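Local coordinates for 70 kDa protein (Xanthomonas sp., PDB 4B2N), which acts as a processive rubber oxygenase, a dioxygenase that cleaves rubber with the help of covalently bound c-type hemes, at residues S23-L28 against L346-Y351; D44-V49 against A65-L70; W292-K297 against N341-L346. All coordinates share one frame; numbering follows the deposited sequence.

Interaction 1 (S23-L28 against L346-Y351)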
loop_
_atom_site.group_PDB
_atom_site.type_symbol
_atom_site.label_atom_id
_atom_site.label_comp_id
_atom_site.label_asym_id
_atom_site.label_seq_id
_atom_site.Cartn_x
_atom_site.Cartn_y
_atom_site.Cartn_z
ATOM N N SER A 23 13.322 -19.247 1.251
ATOM C CA SER A 23 13.989 -18.001 1.056
ATOM C C SER A 23 13.401 -17.403 -0.212
ATOM O O SER A 23 13.295 -16.155 -0.368
ATOM C CB SER A 23 15.463 -18.300 0.809
ATOM O OG SER A 23 16.089 -18.460 2.043
ATOM N N ILE A 24 13.175 -18.306 -1.165
ATOM C CA ILE A 24 12.634 -17.921 -2.456
ATOM C C ILE A 24 11.192 -18.389 -2.440
ATOM O O ILE A 24 10.918 -19.555 -2.462
ATOM C CB ILE A 24 13.412 -18.512 -3.639
ATOM C CG1 ILE A 24 14.894 -18.217 -3.466
ATOM C CG2 ILE A 24 12.908 -17.864 -4.970
ATOM C CD1 ILE A 24 15.726 -18.941 -4.534
ATOM N N ARG A 25 10.270 -17.428 -2.424
ATOM C CA ARG A 25 8.859 -17.715 -2.375
ATOM C C ARG A 25 8.120 -17.411 -3.723
ATOM O O ARG A 25 7.347 -18.222 -4.274
ATOM C CB ARG A 25 8.306 -16.846 -1.226
ATOM C CG ARG A 25 6.923 -17.267 -0.851
ATOM C CD ARG A 25 6.967 -18.653 -0.282
ATOM N NE ARG A 25 7.389 -18.684 1.108
ATOM C CZ ARG A 25 7.308 -19.796 1.831
ATOM N NH1 ARG A 25 6.831 -20.900 1.255
ATOM N NH2 ARG A 25 7.664 -19.802 3.107
ATOM N N SER A 26 8.397 -16.243 -4.277
ATOM C CA SER A 26 7.860 -15.815 -5.557
ATOM C C SER A 26 7.907 -16.960 -6.556
ATOM O O SER A 26 8.961 -17.463 -6.840
ATOM C CB SER A 26 8.796 -14.702 -6.101
ATOM O OG SER A 26 8.440 -14.529 -7.467
ATOM N N PRO A 27 6.778 -17.384 -7.121
ATOM C CA PRO A 27 6.815 -18.608 -7.980
ATOM C C PRO A 27 7.652 -18.528 -9.280
ATOM O O PRO A 27 8.309 -19.464 -9.656
ATOM C CB PRO A 27 5.347 -18.836 -8.305
ATOM C CG PRO A 27 4.632 -18.297 -7.114
ATOM C CD PRO A 27 5.395 -17.043 -6.690
ATOM N N LEU A 28 7.637 -17.395 -9.934
ATOM C CA LEU A 28 8.524 -17.166 -11.054
ATOM C C LEU A 28 9.992 -17.229 -10.642
ATOM O O LEU A 28 10.795 -17.737 -11.405
ATOM C CB LEU A 28 8.230 -15.790 -11.725
ATOM C CG LEU A 28 7.122 -15.834 -12.823
ATOM C CD1 LEU A 28 5.815 -16.500 -12.371
ATOM C CD2 LEU A 28 6.767 -14.473 -13.368
ATOM N N LEU A 346 9.743 -10.447 -5.774
ATOM C CA LEU A 346 10.146 -10.308 -4.364
ATOM C C LEU A 346 9.701 -11.526 -3.561
ATOM O O LEU A 346 8.633 -12.100 -3.859
ATOM C CB LEU A 346 9.511 -9.038 -3.722
ATOM C CG LEU A 346 10.045 -7.725 -4.241
ATOM C CD1 LEU A 346 9.305 -6.614 -3.514
ATOM C CD2 LEU A 346 11.546 -7.690 -4.027
ATOM N N SER A 347 10.517 -11.913 -2.572
ATOM C CA SER A 347 10.077 -12.792 -1.483
ATOM C C SER A 347 10.263 -12.088 -0.137
ATOM O O SER A 347 11.215 -11.359 0.073
ATOM C CB SER A 347 10.862 -14.148 -1.499
ATOM O OG SER A 347 10.788 -14.698 -2.834
ATOM N N PRO A 348 9.414 -12.421 0.834
ATOM C CA PRO A 348 9.585 -11.886 2.177
ATOM C C PRO A 348 10.855 -12.331 2.884
ATOM O O PRO A 348 11.357 -13.451 2.628
ATOM C CB PRO A 348 8.384 -12.496 2.958
ATOM C CG PRO A 348 7.454 -12.931 1.931
ATOM C CD PRO A 348 8.273 -13.360 0.732
ATOM N N ALA A 349 11.362 -11.483 3.793
ATOM C CA ALA A 349 12.415 -11.909 4.747
ATOM C C ALA A 349 11.966 -13.135 5.539
ATOM O O ALA A 349 10.744 -13.305 5.846
ATOM C CB ALA A 349 12.706 -10.775 5.745
ATOM N N THR A 350 12.938 -13.994 5.859
ATOM C CA THR A 350 12.642 -15.189 6.636
ATOM C C THR A 350 12.863 -14.875 8.103
ATOM O O THR A 350 13.664 -14.026 8.476
ATOM C CB THR A 350 13.521 -16.410 6.236
ATOM O OG1 THR A 350 14.902 -16.047 6.403
ATOM C CG2 THR A 350 13.252 -16.837 4.801
ATOM N N TYR A 351 12.139 -15.560 8.953
ATOM C CA TYR A 351 12.071 -15.198 10.364
ATOM C C TYR A 351 13.424 -15.426 10.984
ATOM O O TYR A 351 13.985 -16.489 10.736
ATOM C CB TYR A 351 11.088 -16.133 10.991
ATOM C CG TYR A 351 10.866 -15.866 12.437
ATOM C CD1 TYR A 351 10.035 -14.808 12.840
ATOM C CD2 TYR A 351 11.433 -16.701 13.420
ATOM C CE1 TYR A 351 9.821 -14.530 14.178
ATOM C CE2 TYR A 351 11.174 -16.465 14.770
ATOM C CZ TYR A 351 10.364 -15.392 15.135
ATOM O OH TYR A 351 10.111 -15.159 16.462
HETATM O O HOH W 1 13.604 -14.180 1.307
HETATM O O HOH W 2 16.528 -16.701 4.086
#
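Ser347 reaches the backbone of Arg25 and Ser26 with a single hydroxyl. Two successive amides donate to its OG: Arg25 N lies 2.8 Å from Ser347 OG, nearly straight at 165°, and Ser26 N lies 3.2 Å from the same oxygen. The hydroxyl sits beside its own backbone N (chi1 -51°), which turns OG into the notch between the two amides.

Water carries the rest of the polar contact. One molecule donates to both Ser23 O, at 2.6 Å, and Pro348 O, tying the carbonyls together; a second, further along, connects Ser23 OG with Thr350 OG1.

Apolar touching is sparse. Arg25 CB rests 4.0 Å from Pro348 CD, and the methyl CG2 of Thr350 lies against Ser23 CA. The Arg25 chain then bends off, and its guanidinium bonds to Asp20 O.

Both segments are irregular where they meet and run roughly antiparallel, their directions 150° apart. Ser26 is the N-cap of helix 27-32; its OG bonds to Ile344 O and more weakly to Met29 N. The contact thus sets the start of helix 27-32 beside the chain leaving helix 333-345, ahead of helix 357-369.

Interaction 2 (D44-V49 against A65-L70)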
loop_
_atom_site.group_PDB
_atom_site.type_symbol
_atom_site.label_atom_id
_atom_site.label_comp_id
_atom_site.label_asym_id
_atom_site.label_seq_id
_atom_site.Cartn_x
_atom_site.Cartn_y
_atom_site.Cartn_z
ATOM N N ASP A 44 2.417 -18.023 -13.877
ATOM C CA ASP A 44 2.181 -17.135 -12.706
ATOM C C ASP A 44 0.924 -17.694 -12.083
ATOM O O ASP A 44 -0.108 -17.605 -12.681
ATOM C CB ASP A 44 1.936 -15.718 -13.212
ATOM C CG ASP A 44 1.390 -14.770 -12.148
ATOM O OD1 ASP A 44 1.359 -15.169 -10.945
ATOM O OD2 ASP A 44 0.872 -13.676 -12.551
ATOM N N PRO A 45 1.010 -18.320 -10.895
ATOM C CA PRO A 45 -0.193 -18.971 -10.418
ATOM C C PRO A 45 -1.435 -18.097 -10.200
ATOM O O PRO A 45 -2.579 -18.625 -10.220
ATOM C CB PRO A 45 0.249 -19.638 -9.114
ATOM C CG PRO A 45 1.743 -19.861 -9.341
ATOM C CD PRO A 45 2.155 -18.561 -10.005
ATOM N N ARG A 46 -1.222 -16.799 -9.906
ATOM C CA ARG A 46 -2.321 -15.843 -9.843
ATOM C C ARG A 46 -3.156 -15.895 -11.104
ATOM O O ARG A 46 -4.347 -15.656 -11.030
ATOM C CB ARG A 46 -1.737 -14.422 -9.693
ATOM C CG ARG A 46 -0.901 -14.346 -8.423
ATOM C CD ARG A 46 -0.248 -12.993 -8.260
ATOM N NE ARG A 46 0.440 -12.649 -9.525
ATOM C CZ ARG A 46 0.762 -11.426 -9.889
ATOM N NH1 ARG A 46 0.513 -10.419 -9.065
ATOM N NH2 ARG A 46 1.232 -11.241 -11.112
ATOM N N SER A 47 -2.561 -16.222 -12.252
ATOM C CA SER A 47 -3.265 -16.100 -13.513
ATOM C C SER A 47 -4.143 -17.355 -13.675
ATOM O O SER A 47 -5.020 -17.377 -14.534
ATOM C CB SER A 47 -2.286 -15.982 -14.692
ATOM O OG SER A 47 -1.566 -17.220 -14.783
ATOM N N LEU A 48 -3.959 -18.345 -12.800
ATOM C CA LEU A 48 -4.795 -19.553 -12.857
ATOM C C LEU A 48 -6.135 -19.324 -12.176
ATOM O O LEU A 48 -7.059 -20.173 -12.268
ATOM C CB LEU A 48 -4.069 -20.755 -12.224
ATOM C CG LEU A 48 -2.747 -21.119 -12.932
ATOM C CD1 LEU A 48 -2.073 -22.146 -12.066
ATOM C CD2 LEU A 48 -2.865 -21.666 -14.352
ATOM N N VAL A 49 -6.261 -18.219 -11.444
ATOM C CA VAL A 49 -7.467 -18.016 -10.604
ATOM C C VAL A 49 -8.552 -17.311 -11.415
ATOM O O VAL A 49 -8.726 -16.098 -11.362
ATOM C CB VAL A 49 -7.139 -17.301 -9.286
ATOM C CG1 VAL A 49 -8.360 -17.166 -8.410
ATOM C CG2 VAL A 49 -5.983 -18.041 -8.568
ATOM N N ALA A 65 -11.852 -13.985 -5.809
ATOM C CA ALA A 65 -11.331 -12.757 -6.417
ATOM C C ALA A 65 -10.460 -13.162 -7.595
ATOM O O ALA A 65 -9.279 -13.551 -7.409
ATOM C CB ALA A 65 -10.532 -11.957 -5.402
ATOM N N TYR A 66 -11.049 -13.069 -8.794
ATOM C CA TYR A 66 -10.404 -13.637 -9.933
ATOM C C TYR A 66 -9.448 -12.676 -10.548
ATOM O O TYR A 66 -9.714 -11.472 -10.577
ATOM C CB TYR A 66 -11.381 -14.139 -10.978
ATOM C CG TYR A 66 -12.295 -15.236 -10.474
ATOM C CD1 TYR A 66 -11.786 -16.393 -9.886
ATOM C CD2 TYR A 66 -13.670 -15.115 -10.564
ATOM C CE1 TYR A 66 -12.641 -17.412 -9.409
ATOM C CE2 TYR A 66 -14.522 -16.130 -10.073
ATOM C CZ TYR A 66 -13.988 -17.286 -9.532
ATOM O OH TYR A 66 -14.804 -18.305 -9.033
ATOM N N PHE A 67 -8.366 -13.239 -11.072
ATOM C CA PHE A 67 -7.416 -12.546 -11.903
ATOM C C PHE A 67 -8.059 -12.161 -13.226
ATOM O O PHE A 67 -8.795 -12.943 -13.780
ATOM C CB PHE A 67 -6.276 -13.496 -12.174
ATOM C CG PHE A 67 -5.082 -12.875 -12.810
ATOM C CD1 PHE A 67 -4.120 -12.147 -12.023
ATOM C CD2 PHE A 67 -4.911 -12.966 -14.165
ATOM C CE1 PHE A 67 -2.983 -11.586 -12.604
ATOM C CE2 PHE A 67 -3.739 -12.467 -14.754
ATOM C CZ PHE A 67 -2.776 -11.749 -13.968
ATOM N N VAL A 68 -7.751 -10.973 -13.761
ATOM C CA VAL A 68 -8.210 -10.603 -15.092
ATOM C C VAL A 68 -6.995 -10.320 -15.953
ATOM O O VAL A 68 -6.152 -9.469 -15.608
ATOM C CB VAL A 68 -9.125 -9.336 -15.114
ATOM C CG1 VAL A 68 -9.418 -8.957 -16.575
ATOM C CG2 VAL A 68 -10.404 -9.653 -14.396
ATOM N N ASP A 69 -6.916 -11.012 -17.068
ATOM C CA ASP A 69 -5.764 -10.915 -17.946
ATOM C C ASP A 69 -6.023 -9.758 -18.897
ATOM O O ASP A 69 -6.890 -9.839 -19.748
ATOM C CB ASP A 69 -5.533 -12.264 -18.654
ATOM C CG ASP A 69 -4.338 -12.227 -19.603
ATOM O OD1 ASP A 69 -3.760 -11.135 -19.847
ATOM O OD2 ASP A 69 -4.008 -13.282 -20.154
ATOM N N LEU A 70 -5.313 -8.633 -18.717
ATOM C CA LEU A 70 -5.488 -7.490 -19.615
ATOM C C LEU A 70 -4.657 -7.580 -20.897
ATOM O O LEU A 70 -4.927 -6.864 -21.900
ATOM C CB LEU A 70 -5.060 -6.150 -18.906
ATOM C CG LEU A 70 -5.897 -6.003 -17.624
ATOM C CD1 LEU A 70 -5.309 -4.898 -16.735
ATOM C CD2 LEU A 70 -7.405 -5.811 -17.948
#
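Phe67 lays its ring against main chain, with the alpha carbon of Ser47 covering one face. Ser47 CA stands 3.9 Å from the ring centroid and 23° off the normal, a CH-pi contact displaced toward the rim at CD2, with Ser47 CB beside CD2 and CE2. With CG anti to the backbone N (chi1 -169°), the ring swings across to the turn, and Phe67 CB comes within 3.1 Å of Arg46 O. On the other edge of the ring, CE1 lies loosely over one face of the Arg46 guanidinium.

That guanidinium is held by Asp44 in a side-on salt bridge. Arg46 NE donates to Asp44 OD1 at 3.0 Å on its syn lone pair, and Arg46 NH2 meets Asp44 OD2 at 2.9 Å from above the carboxylate plane. Both oxygens stay close to the guanidinium plane, so the pair of bonds fixes the rotation of the group and the face it offers to Phe67.

The surface beneath the ring is a short 3-10 turn, residues 45-48, opened by an Asx turn in which Asp44 OD1 also accepts from Arg46 N. Asp44 O is gripped twice, by the amide of Ser47 and by Ser47 OG, the latter at 2.6 Å.

After the turn, Val49 O takes the amide of Phe67 at 2.9 Å from Phe67 N, approached nearly along the C=O axis although the N-H is bent to 144°. The same carbonyl oxygen sits at the edge of the Tyr66 ring, near its plane. Val49 CG1 touches Tyr66 CD1 at 3.8 Å, the two side chains crossing at about a right angle. Beyond the pair of loops, Ala65 bonds through its backbone to Ala418 and accepts from Thr298 OG1, while Arg46 NH1 makes weak bonds to Arg294 O and Lys297 O.

Interaction 3 (W292-K297 against N341-L346). With HEC (heme c), chain C.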
loop_
_atom_site.group_PDB
_atom_site.type_symbol
_atom_site.label_atom_id
_atom_site.label_comp_id
_atom_site.label_asym_id
_atom_site.label_seq_id
_atom_site.Cartn_x
_atom_site.Cartn_y
_atom_site.Cartn_z
ATOM N N TRP A 292 6.135 -7.538 -0.903
ATOM C CA TRP A 292 6.917 -8.760 -1.029
ATOM C C TRP A 292 6.083 -10.029 -1.151
ATOM O O TRP A 292 6.663 -11.094 -1.223
ATOM C CB TRP A 292 8.005 -8.877 0.053
ATOM C CG TRP A 292 7.547 -8.980 1.497
ATOM C CD1 TRP A 292 6.310 -9.416 2.004
ATOM C CD2 TRP A 292 8.390 -8.785 2.647
ATOM N NE1 TRP A 292 6.320 -9.440 3.399
ATOM C CE2 TRP A 292 7.572 -9.114 3.844
ATOM C CE3 TRP A 292 9.742 -8.386 2.821
ATOM C CZ2 TRP A 292 8.074 -8.982 5.118
ATOM C CZ3 TRP A 292 10.221 -8.312 4.109
ATOM C CH2 TRP A 292 9.420 -8.665 5.221
ATOM N N ALA A 293 4.748 -9.896 -1.185
ATOM C CA ALA A 293 3.810 -10.996 -1.448
ATOM C C ALA A 293 2.898 -10.654 -2.635
ATOM O O ALA A 293 1.928 -11.329 -2.905
ATOM C CB ALA A 293 3.003 -11.343 -0.176
ATOM N N ARG A 294 3.294 -9.661 -3.419
ATOM C CA ARG A 294 2.582 -9.325 -4.603
ATOM C C ARG A 294 2.351 -10.545 -5.489
ATOM O O ARG A 294 1.364 -10.592 -6.188
ATOM C CB ARG A 294 3.389 -8.270 -5.396
ATOM C CG ARG A 294 2.681 -7.767 -6.659
ATOM C CD ARG A 294 2.091 -6.380 -6.441
ATOM N NE ARG A 294 0.932 -6.507 -5.530
ATOM C CZ ARG A 294 -0.263 -6.935 -5.938
ATOM N NH1 ARG A 294 -0.433 -7.220 -7.223
ATOM N NH2 ARG A 294 -1.303 -7.037 -5.078
ATOM N N ALA A 295 3.279 -11.498 -5.442
ATOM C CA ALA A 295 3.347 -12.627 -6.381
ATOM C C ALA A 295 2.222 -13.605 -6.072
ATOM O O ALA A 295 2.046 -14.602 -6.791
ATOM C CB ALA A 295 4.706 -13.362 -6.211
ATOM N N PHE A 296 1.530 -13.391 -4.949
ATOM C CA PHE A 296 0.455 -14.298 -4.520
ATOM C C PHE A 296 -0.937 -13.695 -4.554
ATOM O O PHE A 296 -1.972 -14.353 -4.291
ATOM C CB PHE A 296 0.793 -14.888 -3.123
ATOM C CG PHE A 296 1.990 -15.763 -3.161
ATOM C CD1 PHE A 296 1.854 -17.100 -3.517
ATOM C CD2 PHE A 296 3.245 -15.261 -2.903
ATOM C CE1 PHE A 296 2.990 -17.942 -3.588
ATOM C CE2 PHE A 296 4.365 -16.069 -2.958
ATOM C CZ PHE A 296 4.235 -17.409 -3.289
ATOM N N LYS A 297 -0.993 -12.453 -4.951
ATOM C CA LYS A 297 -2.255 -11.725 -4.876
ATOM C C LYS A 297 -2.829 -11.516 -6.247
ATOM O O LYS A 297 -2.250 -10.799 -7.075
ATOM C CB LYS A 297 -2.031 -10.406 -4.117
ATOM C CG LYS A 297 -1.638 -10.707 -2.681
ATOM C CD LYS A 297 -1.144 -9.476 -1.899
ATOM C CE LYS A 297 -2.365 -8.729 -1.316
ATOM N NZ LYS A 297 -1.860 -7.538 -0.494
ATOM N N ASN A 341 6.945 -6.130 -12.307
ATOM C CA ASN A 341 7.797 -7.300 -12.327
ATOM C C ASN A 341 8.838 -7.371 -11.210
ATOM O O ASN A 341 9.055 -8.418 -10.709
ATOM C CB ASN A 341 8.467 -7.458 -13.661
ATOM C CG ASN A 341 7.492 -7.885 -14.730
ATOM O OD1 ASN A 341 6.472 -8.568 -14.436
ATOM N ND2 ASN A 341 7.735 -7.440 -15.947
ATOM N N PHE A 342 9.498 -6.270 -10.838
ATOM C CA PHE A 342 10.326 -6.335 -9.660
ATOM C C PHE A 342 9.447 -6.775 -8.449
ATOM O O PHE A 342 9.826 -7.672 -7.693
ATOM C CB PHE A 342 10.991 -4.959 -9.383
ATOM C CG PHE A 342 11.789 -4.943 -8.110
ATOM C CD1 PHE A 342 12.790 -5.911 -7.896
ATOM C CD2 PHE A 342 11.557 -3.958 -7.161
ATOM C CE1 PHE A 342 13.518 -5.875 -6.700
ATOM C CE2 PHE A 342 12.305 -3.877 -5.994
ATOM C CZ PHE A 342 13.263 -4.874 -5.764
ATOM N N LEU A 343 8.298 -6.127 -8.241
ATOM C CA LEU A 343 7.430 -6.500 -7.060
ATOM C C LEU A 343 7.069 -7.976 -7.072
ATOM O O LEU A 343 7.090 -8.657 -6.029
ATOM C CB LEU A 343 6.125 -5.650 -7.072
ATOM C CG LEU A 343 6.384 -4.125 -7.150
ATOM C CD1 LEU A 343 5.083 -3.347 -6.960
ATOM C CD2 LEU A 343 7.306 -3.766 -5.979
ATOM N N ILE A 344 6.749 -8.506 -8.250
ATOM C CA ILE A 344 6.377 -9.967 -8.328
ATOM C C ILE A 344 7.643 -10.810 -8.094
ATOM O O ILE A 344 7.537 -11.967 -7.740
ATOM C CB ILE A 344 5.896 -10.319 -9.748
ATOM C CG1 ILE A 344 4.552 -9.692 -10.057
ATOM C CG2 ILE A 344 5.756 -11.808 -9.949
ATOM C CD1 ILE A 344 4.379 -9.817 -11.590
ATOM N N SER A 345 8.839 -10.239 -8.252
ATOM C CA SER A 345 10.072 -11.071 -8.110
ATOM C C SER A 345 10.432 -11.193 -6.651
ATOM O O SER A 345 11.332 -11.952 -6.324
ATOM C CB SER A 345 11.257 -10.430 -8.884
ATOM O OG SER A 345 11.740 -9.310 -8.152
ATOM N N LEU A 346 9.743 -10.447 -5.774
ATOM C CA LEU A 346 10.146 -10.308 -4.364
ATOM C C LEU A 346 9.701 -11.526 -3.561
ATOM O O LEU A 346 8.633 -12.100 -3.859
ATOM C CB LEU A 346 9.511 -9.038 -3.722
ATOM C CG LEU A 346 10.045 -7.725 -4.241
ATOM C CD1 LEU A 346 9.305 -6.614 -3.514
ATOM C CD2 LEU A 346 11.546 -7.690 -4.027
HETATM FE FE HEC C . 1.344 2.266 -2.953
HETATM C CHA HEC C . -1.275 -0.023 -2.678
HETATM C CHB HEC C . 2.625 0.483 -5.699
HETATM C CHC HEC C . 3.577 4.870 -3.757
HETATM C CHD HEC C . 0.539 3.663 -0.001
HETATM N NA HEC C . 0.824 0.689 -3.968
HETATM C C1A HEC C . -0.195 -0.251 -3.624
HETATM C C2A HEC C . -0.123 -1.486 -4.389
HETATM C C3A HEC C . 0.984 -1.376 -5.281
HETATM C C4A HEC C . 1.548 -0.055 -4.978
HETATM C CMA HEC C . 1.500 -2.428 -6.242
HETATM C CAA HEC C . -1.038 -2.736 -4.312
HETATM C CBA HEC C . -0.561 -3.535 -3.098
HETATM C CGA HEC C . -1.476 -4.703 -2.776
HETATM O O1A HEC C . -2.749 -4.579 -2.753
HETATM O O2A HEC C . -0.871 -5.733 -2.464
HETATM N NB HEC C . 2.684 2.618 -4.459
HETATM C C1B HEC C . 3.147 1.791 -5.404
HETATM C C2B HEC C . 4.175 2.334 -6.280
HETATM C C3B HEC C . 4.436 3.609 -5.731
HETATM C C4B HEC C . 3.535 3.671 -4.586
HETATM C CMB HEC C . 4.712 1.583 -7.431
HETATM C CAB HEC C . 5.355 4.699 -6.215
HETATM C CBB HEC C . 5.032 5.228 -7.494
HETATM N NC HEC C . 2.011 3.937 -2.121
HETATM C C1C HEC C . 2.875 4.949 -2.499
HETATM C C2C HEC C . 3.061 5.991 -1.457
HETATM C C3C HEC C . 2.123 5.613 -0.378
HETATM C C4C HEC C . 1.501 4.369 -0.826
HETATM C CMC HEC C . 3.977 7.199 -1.621
HETATM C CAC HEC C . 1.835 6.321 0.910
HETATM C CBC HEC C . 1.738 7.715 0.878
HETATM N ND HEC C . -0.133 1.882 -1.605
HETATM C C1D HEC C . -0.299 2.562 -0.472
HETATM C C2D HEC C . -1.385 2.092 0.326
HETATM C C3D HEC C . -1.916 1.028 -0.465
HETATM C C4D HEC C . -1.079 0.993 -1.659
HETATM C CMD HEC C . -1.896 2.535 1.650
HETATM C CAD HEC C . -3.157 0.277 -0.130
HETATM C CBD HEC C . -4.228 1.327 -0.623
HETATM C CGD HEC C . -5.613 0.835 -0.272
HETATM O O1D HEC C . -6.237 1.321 0.704
HETATM O O2D HEC C . -6.044 -0.152 -0.958
HETATM O O HOH W 3 6.673 -13.572 -2.621
HETATM O O HOH W 4 6.047 -10.811 -4.500
#
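Arg294 and Ala295 lie on a 3-10 stretch that enters from before Trp292 and packs against the C-terminal end of helix 333-345, beside a propionate of the heme c bound through Cys191, Cys194 and His195.

The direct contact between the segments is apolar. The aliphatic part of Arg294 crosses Leu343 obliquely, its CG 4.1 Å from Leu343 CB. Ala295 CB fits against the last turn of the helix, 3.5 Å from Ile344 O and close to Ile344 CG2. Trp292 adds its CA and CB, which rest on Leu346 CB, while its indole is directed elsewhere.

No direct hydrogen bond joins the segments; two waters span the seam. One receives the N-H of Ala295 and has both Leu343 O, at 2.8 Å, and Leu346 O within hydrogen-bonding range. The other sits between Trp292 O and Leu346 O, two acceptors that approach to 3.4 Å and cannot bond each other.

Charged groups take over at the heme. Arg294 starts with CG anti to the backbone N, then bends at chi2 (104°) and chi3, folding its guanidinium round to the propionate. NH2 of this group has a second acceptor, Arg299 O, and NH1 is bonded to Ser308 OG, so the plane is held from several sides. Lys297 reaches the same carboxylate oxygen, its NZ 2.8 Å from O2A of the heme, and the two cations probably stabilise the propionate as an anion. Leu343 packs its CD1 against the heme methyl CMA at 3.8 Å. The propionate oxygen O2A lies in the guanidinium plane, at its edge, and accepts from Arg294 NH2 at 3.0 Å with an N-H...O angle of 162°.

In the fold
Interactions 1 and 3 share Leu346 and have centres about 9 Å apart; Arg25 O lies 3.4 Å from Phe296 CZ, and Pro348 CA packs on Trp292 CD2 at 3.4 Å. Interaction 2 lies about 20 Å from interaction 1 and 14 Å from interaction 3, centre to centre. It touches interaction 1 through Pro45 and Pro27, and interaction 3 through Arg46, whose CD is 3.2 Å from Ala295 O. Along the chain, interactions 2 and 3 follow one another inside the loop closed by interaction 1. Interaction 3 meets the heme c of His195 directly; from side chain to heme, Arg46 is about 8 Å away, behind Arg294 and Lys297, and Leu346 about 9 Å, behind Leu343.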